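Local coordinates for protein diadenosine tetraphosphatase, putative (Trypanosoma brucei, PDB 2QJC) that binds two manganese ions and probably hydrolyses phosphate esters or anhydrides, possibly diadenosine tetraphosphate, as a member of the calcineurin-like metallophosphoesterases, at residues P15-R20 with I130-H135; V51-L56 with V137-A142; V66-K71 with S114-V119; A84-L89 with P110-I115; P197-F202 with L217-D222. One frame throughout, in Å; residues are numbered along the deposited sequence.

Following the chain from the N terminus, interaction 1 joins the loop before strand 21-24 to the end of strand 129-132, closing a long loop. Interaction 2 starts inside that loop and ends beyond it, at 137-142, so the two cross; it bridges the two central sheets beside the manganese site. Nested within both are interactions 3 and 4, which bring helices 63-73 and 81-91 onto the region around 108-124. Their later segments overlap at Ser-114 and Ile-115. Interaction 5 follows in series, pairing edge strand 218-220 with strand 199-202. Strands 129-132, 137-140, 199-202 and 218-220 share one sheet, which links interactions 1, 2 and 5.

Interaction 1 (P15-R20 with I130-H135); sequences PNVTGR and IRIPAH
Pro-15 lies against Pro-133, with CG of Pro-133 reaching CA of Pro-15 at 3.8 Å; the rings meet at that CA, and CB of Pro-15 is farther from CG of Pro-133, at 4.4 Å. Two residues on, Val-17 makes a looser apolar approach, its CG1 standing 4.5 Å from CG2 of Ile-132, while its carbonyl O comes within 3.2 Å of the Ala-134 methyl. Thr-18 touches that same methyl from its own CG2, which lies 4.0 Å from Ala-134 CB. Gly-19 then supplies the polar point: its O accepts a hydrogen bond of 2.7 Å from His-135 NE2, with an angle of 161° at the hydrogen. The oxygen sits at the imidazole edge, only 8° out of the ring plane. His-135 can reach it because CG is anti to the carbonyl carbon (chi1 -67°), which swings the ring over to the glycine. Behind the contact, Val-21 of strand 21-24 packs on both Ile-132 and His-135, so the loop leading into one sheet is held against the 3-10 turn that follows strand 129-132 of the other. The contact lies at the protein surface, away from the manganese site. Chemically, one short and fairly straight bond gives a mainly apolar contact its directionality: donation from NE2 to a backbone carbonyl specifies a proton on that nitrogen and restrains rotation of the ring.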
# COMPACT_ATOMS: atom_id res chain seq x y z
N PRO A 15 16.84 -4.23 6.93
CA PRO A 15 17.27 -5.03 8.08
C PRO A 15 17.51 -4.26 9.38
O PRO A 15 17.35 -4.82 10.47
CB PRO A 15 18.53 -5.72 7.57
CG PRO A 15 19.07 -4.74 6.59
CD PRO A 15 17.84 -4.31 5.85
N ASN A 16 17.87 -2.99 9.26
CA ASN A 16 18.16 -2.15 10.41
C ASN A 16 16.94 -1.53 11.11
O ASN A 16 17.08 -0.97 12.19
CB ASN A 16 19.12 -1.03 10.00
CG ASN A 16 20.52 -1.54 9.71
OD1 ASN A 16 20.70 -2.61 9.13
ND2 ASN A 16 21.52 -0.77 10.10
N VAL A 17 15.77 -1.63 10.49
CA VAL A 17 14.57 -1.06 11.11
C VAL A 17 14.02 -2.03 12.16
O VAL A 17 13.26 -2.95 11.85
CB VAL A 17 13.49 -0.76 10.04
CG1 VAL A 17 12.20 -0.26 10.71
CG2 VAL A 17 14.01 0.31 9.08
N THR A 18 14.42 -1.81 13.41
CA THR A 18 14.01 -2.65 14.53
C THR A 18 13.11 -1.90 15.50
O THR A 18 12.58 -2.48 16.45
CB THR A 18 15.25 -3.17 15.32
OG1 THR A 18 15.93 -2.07 15.92
CG2 THR A 18 16.21 -3.89 14.38
N GLY A 19 12.93 -0.60 15.27
CA GLY A 19 12.07 0.18 16.13
C GLY A 19 10.62 -0.04 15.74
O GLY A 19 10.29 -0.97 15.00
N ARG A 20 9.74 0.83 16.24
CA ARG A 20 8.32 0.75 15.96
C ARG A 20 8.03 1.10 14.49
O ARG A 20 8.57 2.08 13.96
CB ARG A 20 7.61 1.73 16.89
CG ARG A 20 6.11 1.66 16.96
CD ARG A 20 5.65 2.96 17.60
NE ARG A 20 4.23 2.99 17.90
CZ ARG A 20 3.53 4.11 18.03
NH1 ARG A 20 4.12 5.30 17.89
NH2 ARG A 20 2.24 4.04 18.32
N ILE A 130 8.53 -4.02 -0.05
CA ILE A 130 9.45 -3.64 1.02
C ILE A 130 9.43 -4.72 2.09
O ILE A 130 8.37 -5.10 2.60
CB ILE A 130 9.08 -2.28 1.65
CG1 ILE A 130 9.28 -1.16 0.62
CG2 ILE A 130 9.97 -2.00 2.89
CD1 ILE A 130 8.81 0.20 1.11
N ARG A 131 10.62 -5.23 2.42
CA ARG A 131 10.75 -6.26 3.45
C ARG A 131 11.26 -5.63 4.75
O ARG A 131 12.23 -4.87 4.74
CB ARG A 131 11.74 -7.35 3.00
CG ARG A 131 11.41 -8.01 1.68
CD ARG A 131 12.34 -9.20 1.39
NE ARG A 131 11.85 -10.43 2.00
CZ ARG A 131 12.40 -11.63 1.84
NH1 ARG A 131 13.48 -11.77 1.09
NH2 ARG A 131 11.86 -12.70 2.41
N ILE A 132 10.59 -5.94 5.86
CA ILE A 132 10.94 -5.43 7.19
C ILE A 132 11.12 -6.68 8.05
O ILE A 132 10.26 -7.02 8.88
CB ILE A 132 9.79 -4.55 7.77
CG1 ILE A 132 9.46 -3.43 6.79
CG2 ILE A 132 10.20 -3.95 9.12
CD1 ILE A 132 8.13 -2.76 7.06
N PRO A 133 12.24 -7.38 7.85
CA PRO A 133 12.59 -8.62 8.56
C PRO A 133 12.58 -8.63 10.08
O PRO A 133 12.24 -9.65 10.69
CB PRO A 133 13.96 -8.99 7.96
CG PRO A 133 14.54 -7.65 7.57
CD PRO A 133 13.35 -6.93 6.99
N ALA A 134 12.93 -7.52 10.72
CA ALA A 134 12.94 -7.47 12.18
C ALA A 134 11.56 -7.79 12.77
O ALA A 134 11.45 -8.36 13.87
CB ALA A 134 13.40 -6.09 12.64
N HIS A 135 10.51 -7.43 12.03
CA HIS A 135 9.14 -7.66 12.47
C HIS A 135 8.47 -8.77 11.67
O HIS A 135 7.26 -9.00 11.80
CB HIS A 135 8.34 -6.36 12.33
CG HIS A 135 8.79 -5.27 13.26
ND1 HIS A 135 8.69 -5.38 14.63
CD2 HIS A 135 9.35 -4.06 13.02
CE1 HIS A 135 9.18 -4.29 15.19
NE2 HIS A 135 9.59 -3.47 14.24

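Interaction 2 (V51-L56 with V137-A142); sequences VAVGDL and VMVAHA. With MN (manganese (II) ion), chain C; MN (manganese (II) ion), chain B.
Val-53 and His-141 form a buried contact between the two central sheets, where the ends of strands 49-52 and 137-140 meet at the dinuclear manganese centre of the calcineurin-like fold. The apolar part lies between the sheets: Val-51 CG1 approaches Val-139 CG2 at 4.3 Å, and Val-53 CG1 meets Val-139 CG1 at the same distance. His-141 ND1 donates to Val-53 O over 2.8 Å. That oxygen lies 5° from the ring plane, whereas the donor is tilted from the carbonyl plane. With CG of His-141 anti to the backbone N (chi1 178°), the imidazole extends past Val-53 and puts NE2 2.3 Å from one manganese. The Asp-55 and His-141 side chains cross at about a right angle, carboxylate and ring planes inclined by 51°, with Asp-55 CG 3.3 Å from His-141 CE1. Asp-55 OD2 binds the second manganese at 2.1 Å and approaches the first at a longer 2.8 Å, consistent with the bridging aspartate of this family. OD1 accepts from the backbone N of His-82. Asp-26 and His-28 complete the protein ligands of that second ion, and Asn-81 and His-204 those of the ion bound by His-141. The chemistry implies a second-shell role for the Val-53 carbonyl: it engages the N-H of ND1, fixes the turn of the ring and leaves NE2 for the metal, probably polarising the imidazole.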
# COMPACT_ATOMS: atom_id res chain seq x y z
N VAL A 51 5.48 3.56 6.72
CA VAL A 51 5.48 2.88 5.42
C VAL A 51 4.06 2.85 4.84
O VAL A 51 3.14 2.34 5.48
CB VAL A 51 5.99 1.42 5.54
CG1 VAL A 51 6.10 0.80 4.17
CG2 VAL A 51 7.33 1.38 6.26
N ALA A 52 3.89 3.39 3.64
CA ALA A 52 2.59 3.40 2.97
C ALA A 52 2.45 2.19 2.03
O ALA A 52 3.45 1.67 1.54
CB ALA A 52 2.41 4.68 2.18
N VAL A 53 1.22 1.76 1.77
CA VAL A 53 0.98 0.63 0.88
C VAL A 53 0.80 1.10 -0.58
O VAL A 53 0.54 0.30 -1.48
CB VAL A 53 -0.27 -0.18 1.30
CG1 VAL A 53 -0.10 -0.71 2.73
CG2 VAL A 53 -1.54 0.67 1.15
N GLY A 54 0.95 2.40 -0.80
CA GLY A 54 0.80 2.92 -2.15
C GLY A 54 -0.56 3.52 -2.41
O GLY A 54 -1.44 3.48 -1.55
N ASP A 55 -0.74 4.07 -3.61
CA ASP A 55 -2.00 4.72 -3.98
C ASP A 55 -2.08 5.98 -3.13
O ASP A 55 -3.03 6.21 -2.39
CB ASP A 55 -3.20 3.80 -3.72
CG ASP A 55 -3.67 3.09 -4.98
OD1 ASP A 55 -2.90 3.02 -5.97
OD2 ASP A 55 -4.82 2.59 -5.00
N LEU A 56 -1.03 6.79 -3.25
CA LEU A 56 -0.91 8.05 -2.52
C LEU A 56 -1.74 9.16 -3.17
O LEU A 56 -2.14 10.12 -2.50
CB LEU A 56 0.55 8.47 -2.50
CG LEU A 56 1.56 7.37 -2.20
CD1 LEU A 56 2.96 7.94 -2.20
CD2 LEU A 56 1.22 6.73 -0.85
N VAL A 137 7.74 -8.91 8.49
CA VAL A 137 6.69 -8.32 7.66
C VAL A 137 7.15 -8.02 6.23
O VAL A 137 8.34 -7.83 5.97
CB VAL A 137 6.19 -6.99 8.32
CG1 VAL A 137 5.53 -6.08 7.29
CG2 VAL A 137 5.20 -7.31 9.44
N MSE A 138 6.20 -8.01 5.30
CA MSE A 138 6.47 -7.68 3.89
C MSE A 138 5.31 -6.83 3.36
O MSE A 138 4.13 -7.17 3.54
CB MSE A 138 6.62 -8.95 3.03
CG MSE A 138 7.88 -9.77 3.35
SE MSE A 138 8.48 -10.93 1.90
CE MSE A 138 7.01 -12.18 1.85
N VAL A 139 5.64 -5.71 2.72
CA VAL A 139 4.63 -4.80 2.20
C VAL A 139 4.58 -4.78 0.67
O VAL A 139 5.60 -4.65 -0.00
CB VAL A 139 4.90 -3.34 2.72
CG1 VAL A 139 3.81 -2.39 2.24
CG2 VAL A 139 4.98 -3.33 4.24
N ALA A 140 3.37 -4.94 0.13
CA ALA A 140 3.11 -4.90 -1.32
C ALA A 140 1.76 -4.18 -1.46
O ALA A 140 0.96 -4.18 -0.53
CB ALA A 140 3.04 -6.32 -1.90
N HIS A 141 1.51 -3.57 -2.61
CA HIS A 141 0.26 -2.83 -2.78
C HIS A 141 -1.02 -3.67 -2.79
O HIS A 141 -1.97 -3.37 -2.06
CB HIS A 141 0.30 -1.96 -4.04
CG HIS A 141 -0.97 -1.21 -4.29
ND1 HIS A 141 -1.45 -0.25 -3.43
CD2 HIS A 141 -1.90 -1.34 -5.27
CE1 HIS A 141 -2.62 0.18 -3.86
NE2 HIS A 141 -2.92 -0.47 -4.97
N ALA A 142 -1.05 -4.71 -3.62
CA ALA A 142 -2.24 -5.57 -3.72
C ALA A 142 -2.02 -6.96 -3.13
O ALA A 142 -2.93 -7.55 -2.55
CB ALA A 142 -2.67 -5.70 -5.20
MN MN C . -4.95 0.02 -6.05
MN MN B . -6.60 2.34 -3.91
O HOH W 1 -8.53 2.04 -2.81

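Interaction 3 (V66-K71 with S114-V119); sequences VVRLLK and SIPTDV
The first turn of helix 117-124 is joined to helix 63-73 by a two-pronged salt bridge between Asp-118 and Arg-68. Arg-68 grips side-on. NE donates to OD2 of Asp-118 over 2.8 Å, nearly straight at 169°, and NH2 donates to OD1 of Asp-118 over 3.2 Å. OD2 is met on its syn lone pair and lies close to the guanidinium plane; guanidinium and carboxylate are 19° from coplanar. The arginine chain, extended from CG to NE, runs across the carboxylate. Pro-116, at the N-cap position of helix 117-124, brings CG to 3.5 Å from Arg-68 NH2. The bridge thus sits where the loop enters helix 117-124, in a part of the phosphoesterase fold where the Val-67 side chain is about 13 Å from a manganese. Beneath the charged pair, Val-119 CG2 lies over one guanidinium face, 4.1 Å from Arg-68 NE. Its other branch, CG1, packs against Val-67 CG1 at 3.8 Å, a buried apolar contact that Tyr-122 extends along the same helix. A water accepts a weak hydrogen bond from Lys-71 NZ. The same water donates a firmer one to Asp-118 O, the water O lying 2.8 Å from Asp-118 O.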
# COMPACT_ATOMS: atom_id res chain seq x y z
N VAL A 66 -0.10 15.12 0.19
CA VAL A 66 0.12 13.80 0.75
C VAL A 66 1.54 13.33 0.50
O VAL A 66 2.23 12.86 1.41
CB VAL A 66 -0.84 12.76 0.12
CG1 VAL A 66 -0.27 11.35 0.28
CG2 VAL A 66 -2.20 12.85 0.79
N VAL A 67 1.98 13.47 -0.75
CA VAL A 67 3.31 13.04 -1.15
C VAL A 67 4.42 13.88 -0.55
O VAL A 67 5.48 13.35 -0.21
CB VAL A 67 3.41 13.01 -2.69
CG1 VAL A 67 4.84 12.74 -3.13
CG2 VAL A 67 2.47 11.94 -3.25
N ARG A 68 4.18 15.18 -0.41
CA ARG A 68 5.17 16.08 0.16
C ARG A 68 5.31 15.87 1.67
O ARG A 68 6.39 16.03 2.23
CB ARG A 68 4.80 17.53 -0.14
CG ARG A 68 5.27 17.98 -1.50
CD ARG A 68 4.58 19.26 -1.94
NE ARG A 68 5.15 19.74 -3.20
CZ ARG A 68 4.53 20.59 -4.02
NH1 ARG A 68 3.32 21.05 -3.71
NH2 ARG A 68 5.11 20.96 -5.15
N LEU A 69 4.21 15.51 2.32
CA LEU A 69 4.23 15.24 3.75
C LEU A 69 5.09 14.00 4.00
O LEU A 69 5.97 14.00 4.86
CB LEU A 69 2.81 15.00 4.27
CG LEU A 69 2.71 14.51 5.72
CD1 LEU A 69 3.41 15.49 6.64
CD2 LEU A 69 1.26 14.36 6.12
N LEU A 70 4.82 12.95 3.23
CA LEU A 70 5.58 11.71 3.38
C LEU A 70 7.06 11.94 3.11
O LEU A 70 7.92 11.35 3.77
CB LEU A 70 5.02 10.64 2.42
CG LEU A 70 3.58 10.24 2.74
CD1 LEU A 70 3.04 9.31 1.67
CD2 LEU A 70 3.53 9.57 4.11
N LYS A 71 7.36 12.82 2.14
CA LYS A 71 8.74 13.14 1.80
C LYS A 71 9.47 13.84 2.96
O LYS A 71 10.56 13.42 3.35
CB LYS A 71 8.78 14.04 0.56
CG LYS A 71 10.18 14.50 0.17
CD LYS A 71 10.13 15.36 -1.09
CE LYS A 71 11.48 15.98 -1.43
NZ LYS A 71 12.56 14.96 -1.57
N SER A 114 -0.72 18.58 -14.11
CA SER A 114 -0.34 19.45 -13.00
C SER A 114 0.70 18.93 -12.02
O SER A 114 1.05 19.63 -11.06
CB SER A 114 -1.60 19.86 -12.22
OG SER A 114 -2.23 18.73 -11.63
N ILE A 115 1.23 17.72 -12.23
CA ILE A 115 2.20 17.17 -11.29
C ILE A 115 3.57 17.84 -11.31
O ILE A 115 4.25 17.89 -12.34
CB ILE A 115 2.38 15.63 -11.47
CG1 ILE A 115 3.17 15.07 -10.30
CG2 ILE A 115 3.08 15.32 -12.79
CD1 ILE A 115 3.41 13.56 -10.36
N PRO A 116 4.00 18.39 -10.15
CA PRO A 116 5.29 19.06 -10.01
C PRO A 116 6.46 18.08 -9.94
O PRO A 116 6.29 16.92 -9.57
CB PRO A 116 5.12 19.88 -8.73
CG PRO A 116 4.19 19.04 -7.92
CD PRO A 116 3.17 18.57 -8.94
N THR A 117 7.65 18.57 -10.29
CA THR A 117 8.87 17.78 -10.31
C THR A 117 9.15 16.97 -9.04
O THR A 117 9.37 15.76 -9.12
CB THR A 117 10.10 18.67 -10.61
OG1 THR A 117 9.96 19.25 -11.92
CG2 THR A 117 11.40 17.86 -10.55
N ASP A 118 9.16 17.64 -7.89
CA ASP A 118 9.44 16.95 -6.64
C ASP A 118 8.50 15.76 -6.43
O ASP A 118 8.95 14.64 -6.20
CB ASP A 118 9.38 17.92 -5.46
CG ASP A 118 8.01 18.54 -5.28
OD1 ASP A 118 7.42 19.02 -6.27
OD2 ASP A 118 7.52 18.56 -4.13
N VAL A 119 7.19 16.00 -6.52
CA VAL A 119 6.22 14.93 -6.35
C VAL A 119 6.53 13.78 -7.31
O VAL A 119 6.66 12.62 -6.89
CB VAL A 119 4.78 15.43 -6.62
CG1 VAL A 119 3.79 14.27 -6.50
CG2 VAL A 119 4.42 16.54 -5.63
O HOH W 2 10.63 13.91 -4.05

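Interaction 4 (A84-L89 with P110-I115); sequences AKLLKL and PLAQSI
Leu-86 reaches from helix 81-91 toward its neighbour, touching Leu-111 and Ala-112 of helix 108-114 and Ile-115 just after it. Its CB heads directly at the partner segment, and with CG anti to the backbone N (chi1 -179°) the branch point is carried straight on, so the terminal methyls do the touching. CD1 settles on the helix surface, 3.6 Å from Ala-112 N. It also lies 3.8 Å from Leu-111 CB and 4.0 Å from Ala-112 CB, in the angle between two successive residues. The other methyl, CD2, meets Ile-115 CD1 tip to tip at 4.1 Å. One turn later Leu-89 adds a smaller apolar contact, its CB 4.2 Å from Ala-112 CB, so that the alanine methyl is met by both leucines. The side chains that meet are all apolar, and no hydrogen bond crosses. The short alanine fits helix segments whose axes pass 9.2 Å apart at a crossing angle of -60°. Around this pair, Leu-108 of the second helix extends the contact to Leu-89, and Val-57, from the loop after strand 49-52, packs on Leu-86. Leu-111 also rests on Ser-63 and Ile-115 on Phe-64, so helix 108-114 and the residue after it touch both helix 63-73 and helix 81-91.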
# COMPACT_ATOMS: atom_id res chain seq x y z
N ALA A 84 1.29 4.21 -10.28
CA ALA A 84 1.90 3.68 -11.50
C ALA A 84 1.28 4.22 -12.78
O ALA A 84 1.99 4.59 -13.72
CB ALA A 84 1.84 2.14 -11.51
N LYS A 85 -0.05 4.27 -12.84
CA LYS A 85 -0.74 4.76 -14.03
C LYS A 85 -0.49 6.25 -14.23
O LYS A 85 -0.42 6.71 -15.37
CB LYS A 85 -2.25 4.51 -13.94
CG LYS A 85 -2.64 3.03 -13.91
CD LYS A 85 -4.16 2.85 -13.94
CE LYS A 85 -4.56 1.41 -13.67
NZ LYS A 85 -3.90 0.46 -14.61
N LEU A 86 -0.36 6.99 -13.13
CA LEU A 86 -0.10 8.43 -13.23
C LEU A 86 1.28 8.66 -13.83
O LEU A 86 1.44 9.50 -14.72
CB LEU A 86 -0.18 9.10 -11.85
CG LEU A 86 0.05 10.63 -11.85
CD1 LEU A 86 -1.04 11.31 -12.67
CD2 LEU A 86 0.05 11.15 -10.42
N LEU A 87 2.28 7.93 -13.35
CA LEU A 87 3.64 8.08 -13.87
C LEU A 87 3.65 7.73 -15.35
O LEU A 87 4.32 8.38 -16.15
CB LEU A 87 4.62 7.16 -13.13
CG LEU A 87 5.03 7.54 -11.71
CD1 LEU A 87 6.02 6.51 -11.17
CD2 LEU A 87 5.64 8.93 -11.70
N LYS A 88 2.89 6.71 -15.70
CA LYS A 88 2.79 6.27 -17.08
C LYS A 88 2.21 7.39 -17.95
O LYS A 88 2.75 7.72 -19.00
CB LYS A 88 1.92 5.03 -17.18
CG LYS A 88 2.02 4.31 -18.52
CD LYS A 88 0.99 3.20 -18.64
CE LYS A 88 1.20 2.41 -19.92
NZ LYS A 88 1.21 3.28 -21.13
N LEU A 89 1.10 7.97 -17.50
CA LEU A 89 0.45 9.05 -18.23
C LEU A 89 1.31 10.30 -18.35
O LEU A 89 1.23 11.02 -19.35
CB LEU A 89 -0.88 9.43 -17.57
CG LEU A 89 -2.11 8.62 -17.98
CD1 LEU A 89 -3.33 9.12 -17.21
CD2 LEU A 89 -2.32 8.77 -19.49
N PRO A 110 -6.03 15.06 -15.57
CA PRO A 110 -5.86 16.38 -14.96
C PRO A 110 -4.64 16.41 -14.01
O PRO A 110 -3.90 17.39 -13.96
CB PRO A 110 -7.17 16.57 -14.20
CG PRO A 110 -8.15 15.82 -15.04
CD PRO A 110 -7.40 14.56 -15.36
N LEU A 111 -4.45 15.33 -13.26
CA LEU A 111 -3.33 15.23 -12.33
C LEU A 111 -1.98 15.17 -13.05
O LEU A 111 -1.00 15.76 -12.60
CB LEU A 111 -3.50 13.98 -11.45
CG LEU A 111 -3.86 14.19 -9.98
CD1 LEU A 111 -4.85 15.34 -9.81
CD2 LEU A 111 -4.43 12.89 -9.43
N ALA A 112 -1.95 14.45 -14.17
CA ALA A 112 -0.72 14.32 -14.94
C ALA A 112 -0.23 15.67 -15.48
O ALA A 112 0.97 15.93 -15.52
CB ALA A 112 -0.94 13.35 -16.09
N GLN A 113 -1.15 16.53 -15.89
CA GLN A 113 -0.77 17.84 -16.43
C GLN A 113 -0.27 18.79 -15.35
O GLN A 113 0.52 19.70 -15.63
CB GLN A 113 -1.96 18.47 -17.16
CG GLN A 113 -2.64 17.54 -18.16
CD GLN A 113 -3.83 18.17 -18.85
OE1 GLN A 113 -3.72 18.69 -19.96
NE2 GLN A 113 -4.98 18.14 -18.18
N SER A 114 -0.72 18.58 -14.11
CA SER A 114 -0.34 19.45 -13.00
C SER A 114 0.70 18.93 -12.02
O SER A 114 1.05 19.63 -11.06
CB SER A 114 -1.60 19.86 -12.22
OG SER A 114 -2.23 18.73 -11.63
N ILE A 115 1.23 17.72 -12.23
CA ILE A 115 2.20 17.17 -11.29
C ILE A 115 3.57 17.84 -11.31
O ILE A 115 4.25 17.89 -12.34
CB ILE A 115 2.38 15.63 -11.47
CG1 ILE A 115 3.17 15.07 -10.30
CG2 ILE A 115 3.08 15.32 -12.79
CD1 ILE A 115 3.41 13.56 -10.36

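Interaction 5 (P197-F202 with L217-D222); sequences PETVVF and LAIGLD
Val-200 uses both backbone polar groups toward 217-222: its N donates to Leu-217 O at 3.1 Å, and its O accepts from Ile-219 N at 3.0 Å. The pattern repeats at Phe-202, whose N donates to Ile-219 O at 3.0 Å while its O receives Leu-221 N at 2.8 Å. The last two bonds are the straighter ones, both above 170° at the hydrogen. Thr-199 O and Val-201 N bond to Met-138 N and O, respectively, of strand 137-140, and Thr-199 also pairs with Asn-136. In this regular parallel pairing strand 218-220 forms the sheet edge and strand 199-202 an inner member, the short strand axes only 7° apart. Among the side chains, Thr-199 OG1 is bonded to Pro-216 O, and Asp-222 OD1 accepts from Arg-224 N close to the manganese site. Phe-202, with CG between backbone N and carbonyl carbon (chi1 62°), lays its ring back over the neighbouring strand. Gly-220 CA sits over one face, 3.6 Å from the ring centroid, a CH-pi contact for which the absence of a side chain leaves room. Trp-190 meets this phenyl ring edge-to-face. On the other side of the sheet, Val-201 CG1 touches Leu-221 CD1 at 3.6 Å.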
# COMPACT_ATOMS: atom_id res chain seq x y z
N PRO A 197 6.15 -17.84 5.71
CA PRO A 197 6.08 -17.43 7.12
C PRO A 197 5.89 -15.93 7.39
O PRO A 197 5.45 -15.56 8.47
CB PRO A 197 7.40 -17.95 7.68
CG PRO A 197 8.34 -17.76 6.53
CD PRO A 197 7.52 -18.25 5.35
N GLU A 198 6.21 -15.08 6.42
CA GLU A 198 6.05 -13.64 6.63
C GLU A 198 4.60 -13.17 6.64
O GLU A 198 3.74 -13.77 6.01
CB GLU A 198 6.79 -12.82 5.55
CG GLU A 198 8.28 -13.07 5.43
CD GLU A 198 8.60 -14.32 4.64
OE1 GLU A 198 7.67 -15.09 4.32
OE2 GLU A 198 9.79 -14.52 4.32
N THR A 199 4.35 -12.08 7.37
CA THR A 199 3.02 -11.49 7.39
C THR A 199 3.05 -10.45 6.27
O THR A 199 3.92 -9.57 6.26
CB THR A 199 2.73 -10.74 8.71
OG1 THR A 199 2.64 -11.67 9.79
CG2 THR A 199 1.42 -9.95 8.59
N VAL A 200 2.13 -10.55 5.32
CA VAL A 200 2.07 -9.59 4.22
C VAL A 200 1.02 -8.53 4.53
O VAL A 200 -0.14 -8.85 4.80
CB VAL A 200 1.72 -10.28 2.89
CG1 VAL A 200 1.43 -9.23 1.80
CG2 VAL A 200 2.87 -11.19 2.46
N VAL A 201 1.44 -7.27 4.51
CA VAL A 201 0.53 -6.17 4.76
C VAL A 201 0.27 -5.46 3.43
O VAL A 201 1.20 -5.08 2.72
CB VAL A 201 1.14 -5.19 5.80
CG1 VAL A 201 0.14 -4.08 6.11
CG2 VAL A 201 1.54 -5.96 7.09
N PHE A 202 -1.00 -5.26 3.11
CA PHE A 202 -1.37 -4.65 1.84
C PHE A 202 -2.59 -3.74 1.91
O PHE A 202 -3.16 -3.53 2.97
CB PHE A 202 -1.62 -5.77 0.82
CG PHE A 202 -2.78 -6.68 1.20
CD1 PHE A 202 -4.00 -6.59 0.54
CD2 PHE A 202 -2.64 -7.63 2.22
CE1 PHE A 202 -5.07 -7.41 0.89
CE2 PHE A 202 -3.71 -8.46 2.59
CZ PHE A 202 -4.93 -8.35 1.92
N LEU A 217 -1.00 -14.07 9.43
CA LEU A 217 -0.28 -14.24 8.17
C LEU A 217 -0.46 -13.12 7.15
O LEU A 217 0.39 -12.93 6.28
CB LEU A 217 -0.66 -15.58 7.52
CG LEU A 217 -0.18 -16.83 8.27
CD1 LEU A 217 -0.60 -18.08 7.50
CD2 LEU A 217 1.34 -16.79 8.41
N ALA A 218 -1.56 -12.38 7.25
CA ALA A 218 -1.82 -11.28 6.32
C ALA A 218 -2.75 -10.23 6.91
O ALA A 218 -3.53 -10.51 7.82
CB ALA A 218 -2.39 -11.82 4.99
N ILE A 219 -2.66 -9.00 6.38
CA ILE A 219 -3.49 -7.89 6.84
C ILE A 219 -3.84 -6.92 5.71
O ILE A 219 -2.95 -6.24 5.17
CB ILE A 219 -2.77 -7.08 7.95
CG1 ILE A 219 -2.46 -7.98 9.14
CG2 ILE A 219 -3.64 -5.89 8.36
CD1 ILE A 219 -1.69 -7.31 10.26
N GLY A 220 -5.12 -6.86 5.35
CA GLY A 220 -5.57 -5.96 4.30
C GLY A 220 -6.04 -4.66 4.94
O GLY A 220 -7.07 -4.64 5.61
N LEU A 221 -5.30 -3.58 4.72
CA LEU A 221 -5.63 -2.29 5.33
C LEU A 221 -6.50 -1.32 4.54
O LEU A 221 -6.77 -0.22 5.03
CB LEU A 221 -4.35 -1.54 5.70
CG LEU A 221 -3.39 -2.12 6.75
CD1 LEU A 221 -2.07 -1.32 6.73
CD2 LEU A 221 -4.03 -2.05 8.12
N ASP A 222 -6.96 -1.69 3.35
CA ASP A 222 -7.77 -0.72 2.61
C ASP A 222 -9.21 -0.60 3.09
O ASP A 222 -10.12 -1.21 2.53
CB ASP A 222 -7.75 -1.00 1.11
CG ASP A 222 -8.26 0.18 0.30
OD1 ASP A 222 -8.76 1.16 0.93
OD2 ASP A 222 -8.18 0.15 -0.95